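Local coordinates for protein (soluble lytic transglycosylase SLT70) (Escherichia coli, PDB 1QSA), which cleaves the glycosidic bonds between N-acetylmuramic acid and N-acetylglucosamine in peptidoglycan, forming a 1,6-anhydro bond in the N-acetylmuramic acid residue, at residues Ala11-Ala16 with Asp23-Met28; Gln15-Arg20 with Glu42-Thr47; Gln53-Val58 with Ser76-Glu81; Arg389-Trp394 with Asn398-Glu403. One frame throughout, in Å; residues are numbered along the deposited sequence.

Interaction 1 of 4, residues Ala11-Ala16 with Asp23-Met28. With ACT (acetate ion), chain O.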
# COMPACT_ATOMS: atom_id res chain seq x y z
N ALA A 11 33.04 -3.13 9.75
CA ALA A 11 32.31 -4.15 10.50
C ALA A 11 32.83 -4.21 11.94
O ALA A 11 32.05 -4.32 12.89
CB ALA A 11 32.47 -5.51 9.82
N GLN A 12 34.14 -4.05 12.10
CA GLN A 12 34.75 -4.11 13.43
C GLN A 12 34.39 -2.93 14.32
O GLN A 12 34.14 -3.12 15.53
CB GLN A 12 36.27 -4.32 13.29
CG GLN A 12 36.59 -5.72 12.73
CD GLN A 12 37.91 -5.80 11.95
OE1 GLN A 12 38.60 -4.79 11.75
NE2 GLN A 12 38.25 -7.01 11.50
N ILE A 13 34.32 -1.73 13.76
CA ILE A 13 33.97 -0.57 14.57
C ILE A 13 32.51 -0.66 15.03
O ILE A 13 32.19 -0.27 16.14
CB ILE A 13 34.30 0.77 13.87
CG1 ILE A 13 34.38 1.90 14.90
CG2 ILE A 13 33.26 1.11 12.80
CD1 ILE A 13 34.81 3.24 14.31
N LYS A 14 31.65 -1.22 14.19
CA LYS A 14 30.23 -1.37 14.54
C LYS A 14 30.08 -2.40 15.65
O LYS A 14 29.27 -2.24 16.55
CB LYS A 14 29.42 -1.78 13.31
CG LYS A 14 29.17 -0.63 12.36
CD LYS A 14 28.62 -1.12 11.02
CE LYS A 14 27.25 -1.79 11.17
NZ LYS A 14 26.69 -2.15 9.82
N GLN A 15 30.87 -3.47 15.58
CA GLN A 15 30.85 -4.51 16.61
C GLN A 15 31.27 -3.89 17.95
O GLN A 15 30.64 -4.13 18.97
CB GLN A 15 31.80 -5.64 16.22
CG GLN A 15 31.93 -6.77 17.23
CD GLN A 15 32.91 -7.85 16.76
OE1 GLN A 15 34.07 -7.55 16.44
NE2 GLN A 15 32.46 -9.09 16.72
N ALA A 16 32.33 -3.08 17.93
CA ALA A 16 32.81 -2.42 19.15
C ALA A 16 31.76 -1.46 19.70
O ALA A 16 31.48 -1.45 20.90
CB ALA A 16 34.12 -1.67 18.87
N ASP A 23 36.46 3.08 23.63
CA ASP A 23 37.89 3.32 23.49
C ASP A 23 38.31 2.80 22.11
O ASP A 23 39.05 3.47 21.38
CB ASP A 23 38.71 2.67 24.64
CG ASP A 23 38.47 1.17 24.80
OD1 ASP A 23 37.40 0.63 24.43
OD2 ASP A 23 39.37 0.51 25.35
N VAL A 24 37.73 1.67 21.71
CA VAL A 24 38.00 1.08 20.39
C VAL A 24 37.39 1.99 19.31
O VAL A 24 38.05 2.31 18.33
CB VAL A 24 37.38 -0.34 20.27
CG1 VAL A 24 37.52 -0.88 18.84
CG2 VAL A 24 38.08 -1.29 21.26
N VAL A 25 36.14 2.43 19.50
CA VAL A 25 35.49 3.29 18.51
C VAL A 25 36.26 4.60 18.28
O VAL A 25 36.49 5.01 17.15
CB VAL A 25 34.03 3.61 18.91
CG1 VAL A 25 33.44 4.65 17.93
CG2 VAL A 25 33.19 2.32 18.89
N GLU A 26 36.66 5.24 19.37
CA GLU A 26 37.39 6.51 19.28
C GLU A 26 38.68 6.38 18.49
O GLU A 26 39.00 7.23 17.67
CB GLU A 26 37.70 7.05 20.68
CG GLU A 26 36.47 7.59 21.39
CD GLU A 26 36.72 7.93 22.86
OE1 GLU A 26 37.89 7.85 23.32
OE2 GLU A 26 35.74 8.26 23.57
N GLN A 27 39.40 5.28 18.71
CA GLN A 27 40.66 5.04 18.02
C GLN A 27 40.47 4.72 16.54
O GLN A 27 41.27 5.14 15.71
CB GLN A 27 41.43 3.90 18.69
CG GLN A 27 42.81 3.70 18.09
CD GLN A 27 43.58 2.57 18.75
OE1 GLN A 27 43.41 2.29 19.94
NE2 GLN A 27 44.44 1.91 17.97
N MET A 28 39.40 4.00 16.22
CA MET A 28 39.12 3.59 14.85
C MET A 28 38.43 4.60 13.93
O MET A 28 38.61 4.56 12.71
CB MET A 28 38.28 2.31 14.85
CG MET A 28 39.01 1.07 15.35
SD MET A 28 37.98 -0.41 15.22
CE MET A 28 38.11 -0.73 13.44
C ACT O . 24.88 0.81 8.46
O ACT O . 23.88 0.35 9.04
OXT ACT O . 26.02 0.31 8.57
CH3 ACT O . 24.71 2.02 7.55

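Interaction 2 of 4, residues Gln15-Arg20 with Glu42-Thr47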
# COMPACT_ATOMS: atom_id res chain seq x y z
N GLN A 15 30.87 -3.47 15.58
CA GLN A 15 30.85 -4.51 16.61
C GLN A 15 31.27 -3.89 17.95
O GLN A 15 30.64 -4.13 18.97
CB GLN A 15 31.80 -5.64 16.22
CG GLN A 15 31.93 -6.77 17.23
CD GLN A 15 32.91 -7.85 16.76
OE1 GLN A 15 34.07 -7.55 16.44
NE2 GLN A 15 32.46 -9.09 16.72
N ALA A 16 32.33 -3.08 17.93
CA ALA A 16 32.81 -2.42 19.15
C ALA A 16 31.76 -1.46 19.70
O ALA A 16 31.48 -1.45 20.90
CB ALA A 16 34.12 -1.67 18.87
N TRP A 17 31.19 -0.64 18.81
CA TRP A 17 30.18 0.35 19.16
C TRP A 17 28.94 -0.32 19.77
O TRP A 17 28.41 0.17 20.77
CB TRP A 17 29.80 1.14 17.91
CG TRP A 17 29.38 2.57 18.13
CD1 TRP A 17 28.57 3.07 19.11
CD2 TRP A 17 29.69 3.67 17.27
NE1 TRP A 17 28.35 4.41 18.90
CE2 TRP A 17 29.03 4.81 17.77
CE3 TRP A 17 30.47 3.80 16.10
CZ2 TRP A 17 29.11 6.06 17.16
CZ3 TRP A 17 30.55 5.05 15.49
CH2 TRP A 17 29.87 6.17 16.02
N ASP A 18 28.54 -1.46 19.22
CA ASP A 18 27.37 -2.19 19.74
C ASP A 18 27.62 -2.67 21.18
O ASP A 18 26.69 -2.83 21.97
CB ASP A 18 27.04 -3.38 18.83
CG ASP A 18 26.36 -2.97 17.53
OD1 ASP A 18 26.01 -1.78 17.35
OD2 ASP A 18 26.17 -3.85 16.67
N ASN A 19 28.89 -2.90 21.51
CA ASN A 19 29.29 -3.35 22.85
C ASN A 19 29.67 -2.19 23.76
O ASN A 19 30.10 -2.41 24.90
CB ASN A 19 30.52 -4.27 22.74
CG ASN A 19 30.22 -5.57 22.05
OD1 ASN A 19 29.09 -6.06 22.06
ND2 ASN A 19 31.25 -6.17 21.46
N ARG A 20 29.55 -0.97 23.25
CA ARG A 20 29.92 0.27 23.95
C ARG A 20 31.40 0.31 24.34
O ARG A 20 31.78 0.85 25.39
CB ARG A 20 29.01 0.56 25.16
CG ARG A 20 27.51 0.69 24.84
CD ARG A 20 27.21 1.70 23.74
NE ARG A 20 27.68 3.05 24.04
CZ ARG A 20 27.52 4.09 23.22
NH1 ARG A 20 26.87 3.96 22.07
NH2 ARG A 20 28.00 5.28 23.57
N GLU A 42 29.33 9.06 11.45
CA GLU A 42 29.23 10.41 12.01
C GLU A 42 27.82 10.65 12.51
O GLU A 42 27.62 11.25 13.57
CB GLU A 42 29.55 11.45 10.94
CG GLU A 42 30.98 11.47 10.48
CD GLU A 42 31.22 12.56 9.46
OE1 GLU A 42 30.70 12.45 8.33
OE2 GLU A 42 31.93 13.53 9.79
N TYR A 43 26.83 10.17 11.75
CA TYR A 43 25.44 10.33 12.13
C TYR A 43 25.19 9.61 13.46
O TYR A 43 24.53 10.15 14.35
CB TYR A 43 24.52 9.76 11.04
CG TYR A 43 23.05 9.71 11.44
CD1 TYR A 43 22.24 10.84 11.33
CD2 TYR A 43 22.50 8.55 11.97
CE1 TYR A 43 20.89 10.81 11.73
CE2 TYR A 43 21.16 8.50 12.38
CZ TYR A 43 20.37 9.64 12.26
OH TYR A 43 19.06 9.58 12.69
N ARG A 44 25.73 8.40 13.59
CA ARG A 44 25.57 7.62 14.82
C ARG A 44 26.21 8.37 16.00
O ARG A 44 25.62 8.45 17.08
CB ARG A 44 26.19 6.22 14.65
CG ARG A 44 25.84 5.29 15.81
CD ARG A 44 26.38 3.87 15.57
NE ARG A 44 26.17 3.01 16.74
CZ ARG A 44 26.32 1.68 16.75
NH1 ARG A 44 26.69 1.00 15.68
NH2 ARG A 44 26.11 1.03 17.88
N GLN A 45 27.39 8.93 15.78
CA GLN A 45 28.09 9.68 16.83
C GLN A 45 27.29 10.91 17.26
O GLN A 45 27.11 11.17 18.46
CB GLN A 45 29.45 10.11 16.29
CG GLN A 45 30.34 10.81 17.29
CD GLN A 45 31.72 11.03 16.70
OE1 GLN A 45 31.90 11.92 15.86
NE2 GLN A 45 32.67 10.19 17.07
N ILE A 46 26.79 11.67 16.29
CA ILE A 46 26.03 12.88 16.61
C ILE A 46 24.75 12.55 17.37
O ILE A 46 24.46 13.16 18.41
CB ILE A 46 25.70 13.66 15.32
CG1 ILE A 46 26.99 14.21 14.71
CG2 ILE A 46 24.72 14.80 15.59
CD1 ILE A 46 26.78 14.84 13.33
N THR A 47 24.01 11.56 16.89
CA THR A 47 22.75 11.16 17.52
C THR A 47 22.89 10.47 18.86
O THR A 47 21.94 10.43 19.64
CB THR A 47 21.84 10.35 16.59
OG1 THR A 47 22.53 9.20 16.07
CG2 THR A 47 21.36 11.22 15.44
O HOH W 1 25.58 1.02 21.10

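Interaction 3 of 4, residues Gln53-Val58 with Ser76-Glu81. With SO4 (sulfate ion), chain I.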
# COMPACT_ATOMS: atom_id res chain seq x y z
N GLN A 53 24.10 18.18 21.88
CA GLN A 53 24.73 18.71 20.68
C GLN A 53 24.40 20.17 20.37
O GLN A 53 23.23 20.58 20.44
CB GLN A 53 24.34 17.88 19.45
CG GLN A 53 24.84 16.47 19.46
CD GLN A 53 26.33 16.37 19.22
OE1 GLN A 53 27.00 17.37 18.95
NE2 GLN A 53 26.86 15.16 19.32
N PRO A 54 25.42 20.98 20.08
CA PRO A 54 25.12 22.38 19.74
C PRO A 54 24.59 22.38 18.30
O PRO A 54 24.98 21.55 17.48
CB PRO A 54 26.49 23.07 19.85
CG PRO A 54 27.48 21.97 19.59
CD PRO A 54 26.87 20.78 20.29
N ALA A 55 23.69 23.31 17.99
CA ALA A 55 23.09 23.39 16.67
C ALA A 55 24.11 23.47 15.53
O ALA A 55 23.89 22.92 14.46
CB ALA A 55 22.11 24.57 16.59
N VAL A 56 25.23 24.15 15.77
CA VAL A 56 26.25 24.31 14.74
C VAL A 56 26.81 22.96 14.26
O VAL A 56 27.06 22.78 13.07
CB VAL A 56 27.38 25.25 15.22
CG1 VAL A 56 28.28 24.53 16.24
CG2 VAL A 56 28.14 25.84 14.00
N THR A 57 26.94 22.00 15.17
CA THR A 57 27.45 20.68 14.80
C THR A 57 26.46 20.00 13.86
O THR A 57 26.85 19.41 12.84
CB THR A 57 27.68 19.82 16.05
OG1 THR A 57 28.72 20.40 16.84
CG2 THR A 57 28.07 18.39 15.68
N VAL A 58 25.18 20.12 14.18
CA VAL A 58 24.14 19.49 13.37
C VAL A 58 24.02 20.16 12.01
O VAL A 58 23.96 19.49 10.98
CB VAL A 58 22.77 19.51 14.11
CG1 VAL A 58 21.70 18.82 13.26
CG2 VAL A 58 22.92 18.78 15.46
N SER A 76 14.60 17.38 10.77
CA SER A 76 13.35 17.34 11.53
C SER A 76 13.57 16.78 12.94
O SER A 76 12.97 17.27 13.89
CB SER A 76 12.27 16.52 10.80
OG SER A 76 11.76 17.24 9.69
N ARG A 77 14.45 15.78 13.08
CA ARG A 77 14.74 15.20 14.39
C ARG A 77 15.37 16.24 15.34
O ARG A 77 14.98 16.33 16.52
CB ARG A 77 15.68 14.00 14.24
CG ARG A 77 16.02 13.31 15.56
CD ARG A 77 16.87 12.07 15.32
NE ARG A 77 17.32 11.48 16.58
CZ ARG A 77 17.99 10.33 16.68
NH1 ARG A 77 18.32 9.64 15.59
NH2 ARG A 77 18.36 9.88 17.88
N PHE A 78 16.27 17.06 14.82
CA PHE A 78 16.91 18.07 15.67
C PHE A 78 15.94 19.21 15.99
O PHE A 78 16.03 19.83 17.05
CB PHE A 78 18.20 18.59 15.08
CG PHE A 78 19.06 19.29 16.09
CD1 PHE A 78 19.49 18.60 17.23
CD2 PHE A 78 19.43 20.62 15.91
CE1 PHE A 78 20.28 19.25 18.20
CE2 PHE A 78 20.22 21.27 16.88
CZ PHE A 78 20.64 20.58 18.01
N VAL A 79 15.02 19.49 15.07
CA VAL A 79 14.00 20.52 15.34
C VAL A 79 13.21 20.04 16.56
O VAL A 79 12.96 20.81 17.49
CB VAL A 79 13.05 20.71 14.14
CG1 VAL A 79 11.71 21.32 14.59
CG2 VAL A 79 13.70 21.64 13.13
N ASN A 80 12.88 18.76 16.59
CA ASN A 80 12.14 18.20 17.72
C ASN A 80 13.00 18.26 19.02
O ASN A 80 12.46 18.49 20.11
CB ASN A 80 11.65 16.78 17.41
CG ASN A 80 10.61 16.77 16.29
OD1 ASN A 80 9.95 17.77 16.06
ND2 ASN A 80 10.49 15.65 15.59
N GLU A 81 14.31 18.08 18.89
CA GLU A 81 15.20 18.15 20.06
C GLU A 81 15.24 19.58 20.60
O GLU A 81 15.15 19.79 21.81
CB GLU A 81 16.62 17.67 19.71
CG GLU A 81 17.72 17.98 20.75
CD GLU A 81 17.41 17.49 22.18
OE1 GLU A 81 16.59 16.56 22.36
OE2 GLU A 81 18.00 18.05 23.12
S SO4 I . 23.03 25.19 21.13
O1 SO4 I . 22.25 24.53 20.07
O2 SO4 I . 22.19 26.16 21.84
O3 SO4 I . 23.51 24.17 22.08
O4 SO4 I . 24.19 25.88 20.53

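Interaction 4 of 4, residues Arg389-Trp394 with Asn398-Glu403. With SO4 (sulfate ion), chain E; SO4 (sulfate ion), chain C.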
# COMPACT_ATOMS: atom_id res chain seq x y z
N ARG A 389 26.66 0.83 -3.11
CA ARG A 389 27.46 -0.39 -3.27
C ARG A 389 27.83 -0.99 -1.91
O ARG A 389 27.67 -2.19 -1.70
CB ARG A 389 28.72 -0.08 -4.08
CG ARG A 389 29.69 -1.26 -4.20
CD ARG A 389 30.93 -0.88 -5.00
NE ARG A 389 31.89 -2.00 -5.06
CZ ARG A 389 33.18 -1.88 -5.38
NH1 ARG A 389 33.72 -0.69 -5.67
NH2 ARG A 389 33.95 -2.96 -5.41
N GLU A 390 28.29 -0.16 -0.98
CA GLU A 390 28.65 -0.66 0.35
C GLU A 390 27.45 -1.19 1.09
O GLU A 390 27.53 -2.24 1.71
CB GLU A 390 29.34 0.42 1.19
CG GLU A 390 30.71 0.82 0.65
CD GLU A 390 31.53 -0.40 0.26
OE1 GLU A 390 31.88 -1.17 1.16
OE2 GLU A 390 31.78 -0.61 -0.96
N LEU A 391 26.34 -0.45 1.04
CA LEU A 391 25.13 -0.88 1.74
C LEU A 391 24.63 -2.24 1.22
O LEU A 391 24.27 -3.11 2.01
CB LEU A 391 24.05 0.19 1.62
CG LEU A 391 24.37 1.50 2.36
CD1 LEU A 391 23.41 2.59 1.90
CD2 LEU A 391 24.30 1.27 3.89
N MET A 392 24.71 -2.44 -0.09
CA MET A 392 24.28 -3.72 -0.67
C MET A 392 25.28 -4.83 -0.27
O MET A 392 24.87 -5.95 0.01
CB MET A 392 24.14 -3.59 -2.20
CG MET A 392 22.99 -2.69 -2.63
SD MET A 392 21.39 -3.21 -1.94
CE MET A 392 21.07 -4.68 -2.92
N TYR A 393 26.56 -4.48 -0.19
CA TYR A 393 27.59 -5.44 0.21
C TYR A 393 27.29 -5.99 1.61
O TYR A 393 27.46 -7.18 1.87
CB TYR A 393 28.97 -4.81 0.19
CG TYR A 393 30.04 -5.78 0.62
CD1 TYR A 393 30.46 -6.79 -0.24
CD2 TYR A 393 30.63 -5.69 1.88
CE1 TYR A 393 31.44 -7.69 0.15
CE2 TYR A 393 31.62 -6.59 2.28
CZ TYR A 393 32.02 -7.59 1.40
OH TYR A 393 33.01 -8.47 1.76
N TRP A 394 26.80 -5.12 2.49
CA TRP A 394 26.46 -5.52 3.86
C TRP A 394 25.02 -6.03 4.02
O TRP A 394 24.57 -6.28 5.15
CB TRP A 394 26.69 -4.35 4.84
CG TRP A 394 28.12 -3.89 4.90
CD1 TRP A 394 28.59 -2.66 4.56
CD2 TRP A 394 29.25 -4.65 5.35
NE1 TRP A 394 29.94 -2.60 4.77
CE2 TRP A 394 30.38 -3.80 5.26
CE3 TRP A 394 29.42 -5.96 5.83
CZ2 TRP A 394 31.67 -4.23 5.62
CZ3 TRP A 394 30.71 -6.38 6.20
CH2 TRP A 394 31.81 -5.51 6.09
N ASN A 398 17.26 -2.11 3.26
CA ASN A 398 16.34 -1.01 3.54
C ASN A 398 17.07 0.34 3.52
O ASN A 398 16.52 1.34 3.04
CB ASN A 398 15.64 -1.20 4.89
CG ASN A 398 14.67 -2.36 4.89
OD1 ASN A 398 14.02 -2.63 3.89
ND2 ASN A 398 14.59 -3.08 6.01
N THR A 399 18.31 0.34 4.01
CA THR A 399 19.13 1.55 4.05
C THR A 399 19.53 1.92 2.61
O THR A 399 19.49 3.09 2.22
CB THR A 399 20.38 1.34 4.95
OG1 THR A 399 19.94 0.88 6.24
CG2 THR A 399 21.16 2.67 5.13
N ALA A 400 19.87 0.91 1.82
CA ALA A 400 20.23 1.12 0.42
C ALA A 400 19.02 1.66 -0.36
O ALA A 400 19.19 2.50 -1.24
CB ALA A 400 20.71 -0.18 -0.20
N ARG A 401 17.82 1.15 -0.07
CA ARG A 401 16.60 1.62 -0.76
C ARG A 401 16.44 3.15 -0.65
O ARG A 401 16.11 3.82 -1.63
CB ARG A 401 15.36 0.90 -0.22
CG ARG A 401 14.06 1.42 -0.82
CD ARG A 401 12.83 0.70 -0.27
NE ARG A 401 11.63 1.33 -0.79
CZ ARG A 401 11.10 1.08 -1.98
NH1 ARG A 401 11.62 0.15 -2.77
NH2 ARG A 401 10.01 1.73 -2.37
N SER A 402 16.70 3.70 0.54
CA SER A 402 16.59 5.14 0.76
C SER A 402 17.61 5.91 -0.07
O SER A 402 17.30 6.98 -0.61
CB SER A 402 16.76 5.47 2.24
OG SER A 402 15.75 4.81 2.97
N GLU A 403 18.84 5.40 -0.13
CA GLU A 403 19.87 6.05 -0.95
C GLU A 403 19.50 5.96 -2.43
O GLU A 403 19.61 6.94 -3.16
CB GLU A 403 21.23 5.38 -0.75
CG GLU A 403 21.85 5.62 0.60
CD GLU A 403 22.76 6.85 0.69
OE1 GLU A 403 22.75 7.73 -0.21
OE2 GLU A 403 23.48 6.93 1.70
S SO4 E . 18.55 -2.68 6.64
O1 SO4 E . 19.52 -3.48 7.41
O2 SO4 E . 19.25 -1.75 5.73
O3 SO4 E . 17.70 -3.59 5.84
O4 SO4 E . 17.74 -1.89 7.59
S SO4 C . 31.72 -5.86 -4.45
O1 SO4 C . 30.74 -6.94 -4.67
O2 SO4 C . 32.37 -5.49 -5.73
O3 SO4 C . 31.01 -4.68 -3.90
O4 SO4 C . 32.76 -6.35 -3.53

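Interaction 1 of 4, residues Ala11-Ala16 with Asp23-Met28
Ile13 and Val25 mark the closest backbone approach, CA to CA 5.7 Å, of two roughly antiparallel helices; the axes of segments 11-16 and 23-28 pass 8.8 Å apart at 149°. Helix 3-18 turns back here through a short connection into helix 22-28, making the first helical hairpin of a chain that folds as an alpha-superhelix. The contact between them is apolar. Ile13 and Met28 carry about half of it. The CG1 branch of Ile13 is anti to the backbone N (chi1 -161°) and runs on extended, which delivers CD1 to the second helix, 3.6 Å from Met28 CB. The same methyl also lies near the backbone oxygen and CG1 of Val25. Met28 runs the other way, so the two side chains slide past each other. Its sulfur passes by CA and CB of Ile13, and a bend at the last torsion (chi3 77°) lays CE against the first helix, 4.0 Å from Gln12 CB and just as near the backbone N of Ile13. Further toward the turn, Val25 CG2 lies against Ile13 O and the methyl of Ala16, 4.1 Å from Ala16 CB. Met29 and Leu32 close over Ile13 from the following loop, while Val25 also packs on Trp17. Lys14 points away, and its NZ donates to an acetate ion, probably from the crystallisation liquor, that Tyr10 OH holds too. Between the two segments the shortest contact is Ala16 CB to Val24 CG1, 3.5 Å, closer than usual for two carbons.

Interaction 2 of 4, residues Gln15-Arg20 with Glu42-Thr47
Trp17 and Arg44 bury most of the surface here, with Asp18 adding a charged edge. Arg44 leaves helix 38-48 fully extended, its first torsion (chi1 -170°) turning CG away from the backbone N, and slides along the indole in the direction opposite to the ring's own reach. Its guanidinium lies flat on Trp17, planes 21° apart, with CZ 3.7 Å from the centroid of the five-membered ring: a cation-pi stack. Two bonds back, Arg44 CD lies 3.7 Å from the centroid of the six-membered ring, over its face, in a CH-pi contact. Asp18 meets the guanidinium at its edge: OD1 accepts from Arg44 NH2 at 2.9 Å (157°) in a salt bridge, with NH2 nearly in line with the C-O bond, and takes a weak bond from NH1. A water joins Trp17 O to the same NH2. Indole NE1 donates to Asp48, which also pairs with Arg20, the positive-phi residue of the Schellman motif that ends helix 3-18. A leucine in place of Trp17 would probably leave the guanidinium without a flat surface to lie on and Asp48 without its indole donor. With the ring over one face and a carboxylate at the edge, the arginine is held flat, and its positive charge is likely to be stabilised by both.

Interaction 3 of 4, residues Gln53-Val58 with Ser76-Glu81
The first turn of helix 55-64, in the N-terminal part of the alpha-superhelix, receives the ring of Phe78 from the next helix, 69-84. Phe78 supplies more than half of the buried surface. With chi1 at -162° its CG points away from the backbone N, which sends the ring across to Val58, one turn into the facing helix. Val58 CG2 sits almost exactly over the ring centre, 3.6 Å from the centroid and 3° off the normal, a well-centred CH-pi contact. The other methyl, CG1, leans on the root of the ring, 3.9 Å from Phe78 CG. At the far end Ala55 comes in obliquely, its CA 3.6 Å from Phe78 CE2. The backbone oxygen of Gln53 lies at the ring edge, close to the plane and 3.6 Å from Phe78 CZ; Arg85 NH2 satisfies this oxygen by a hydrogen bond. Phe94 of helix 88-94 meets the phenyl edge-to-face and touches Val58 as well, extending the apolar cluster to a third helix. Pro54 occupies the N-cap position, where it has no side-chain acceptor for the N-H groups of the first turn. A sulfate ion, probably from the crystallisation liquor, fills part of that role: Ala55 N donates to its O1 at 2.8 Å.

Interaction 4 of 4, residues Arg389-Trp394 with Asn398-Glu403
Leu391 packs against Ala400 in this antiparallel helical hairpin of the L domain, formed by helix 383-393 and helix 397-408; the axes of segments 389-393 and 398-403 pass 8.7 Å apart at 161°. The close side is built on the small alanine, which lets the backbones come near and gives Leu391 CB a contact of 3.8 Å with Ala400 CB. From there the leucine forks. CD1 turns toward Glu403, 3.6 Å from its CG, and also lies over Ala400 CA; CD2 reaches Thr399 CG2 at 3.7 Å, the two side chains crossing at about a right angle. Met392, bent twice, brings SD to 3.6 Å from Ala400 CB. With an alanine at Leu391 both branches are gone, and the gap would probably leave Glu403 CG and Thr399 CG2 without their packing partner. The looser side is polar and partly exposed. Thr399 has OG1 beside its own backbone N (chi1 -54°), and both donate to one oxygen, O2, of a sulfate at the start of helix 397-408; the hydroxyl bond is 2.8 Å. Asn398 N holds that ion's O3. Arg389, turned off the interface, grips a second sulfate through NE and NH2, edge-on; both ions are probably from the crystallisation liquor. Among its neighbours, Met392 rests on Leu431 of helix 429-438, and the Glu403 carboxylate goes to Tyr40 OH and Arg387. Glu390 forms a salt bridge to Arg7 of helix 3-18, while Ser402 and Glu403 lie against Pro69 at the start of helix 69-84.

From the N terminus, helix 3-18 serves two contacts. Interaction 1 closes the short turn to helix 22-28; interaction 2 starts from the same stretch, shares Gln15 and Ala16 with it, and closes a longer excursion to helix 38-48, and the two contacts touch where Val25 CG2 lies against Trp17 N. Interaction 3 follows in series, closing the connection between helices 55-64 and 69-84; Gln53 NE2 probably bonds to Ile46 O, linking it to interaction 2. Interaction 4 closes a tight hairpin more than 300 residues later, yet Trp394 packs on Ala11 of interaction 1. There the L-domain hairpin lies beside helix 3-18, while interactions 3 and 4 stay apart.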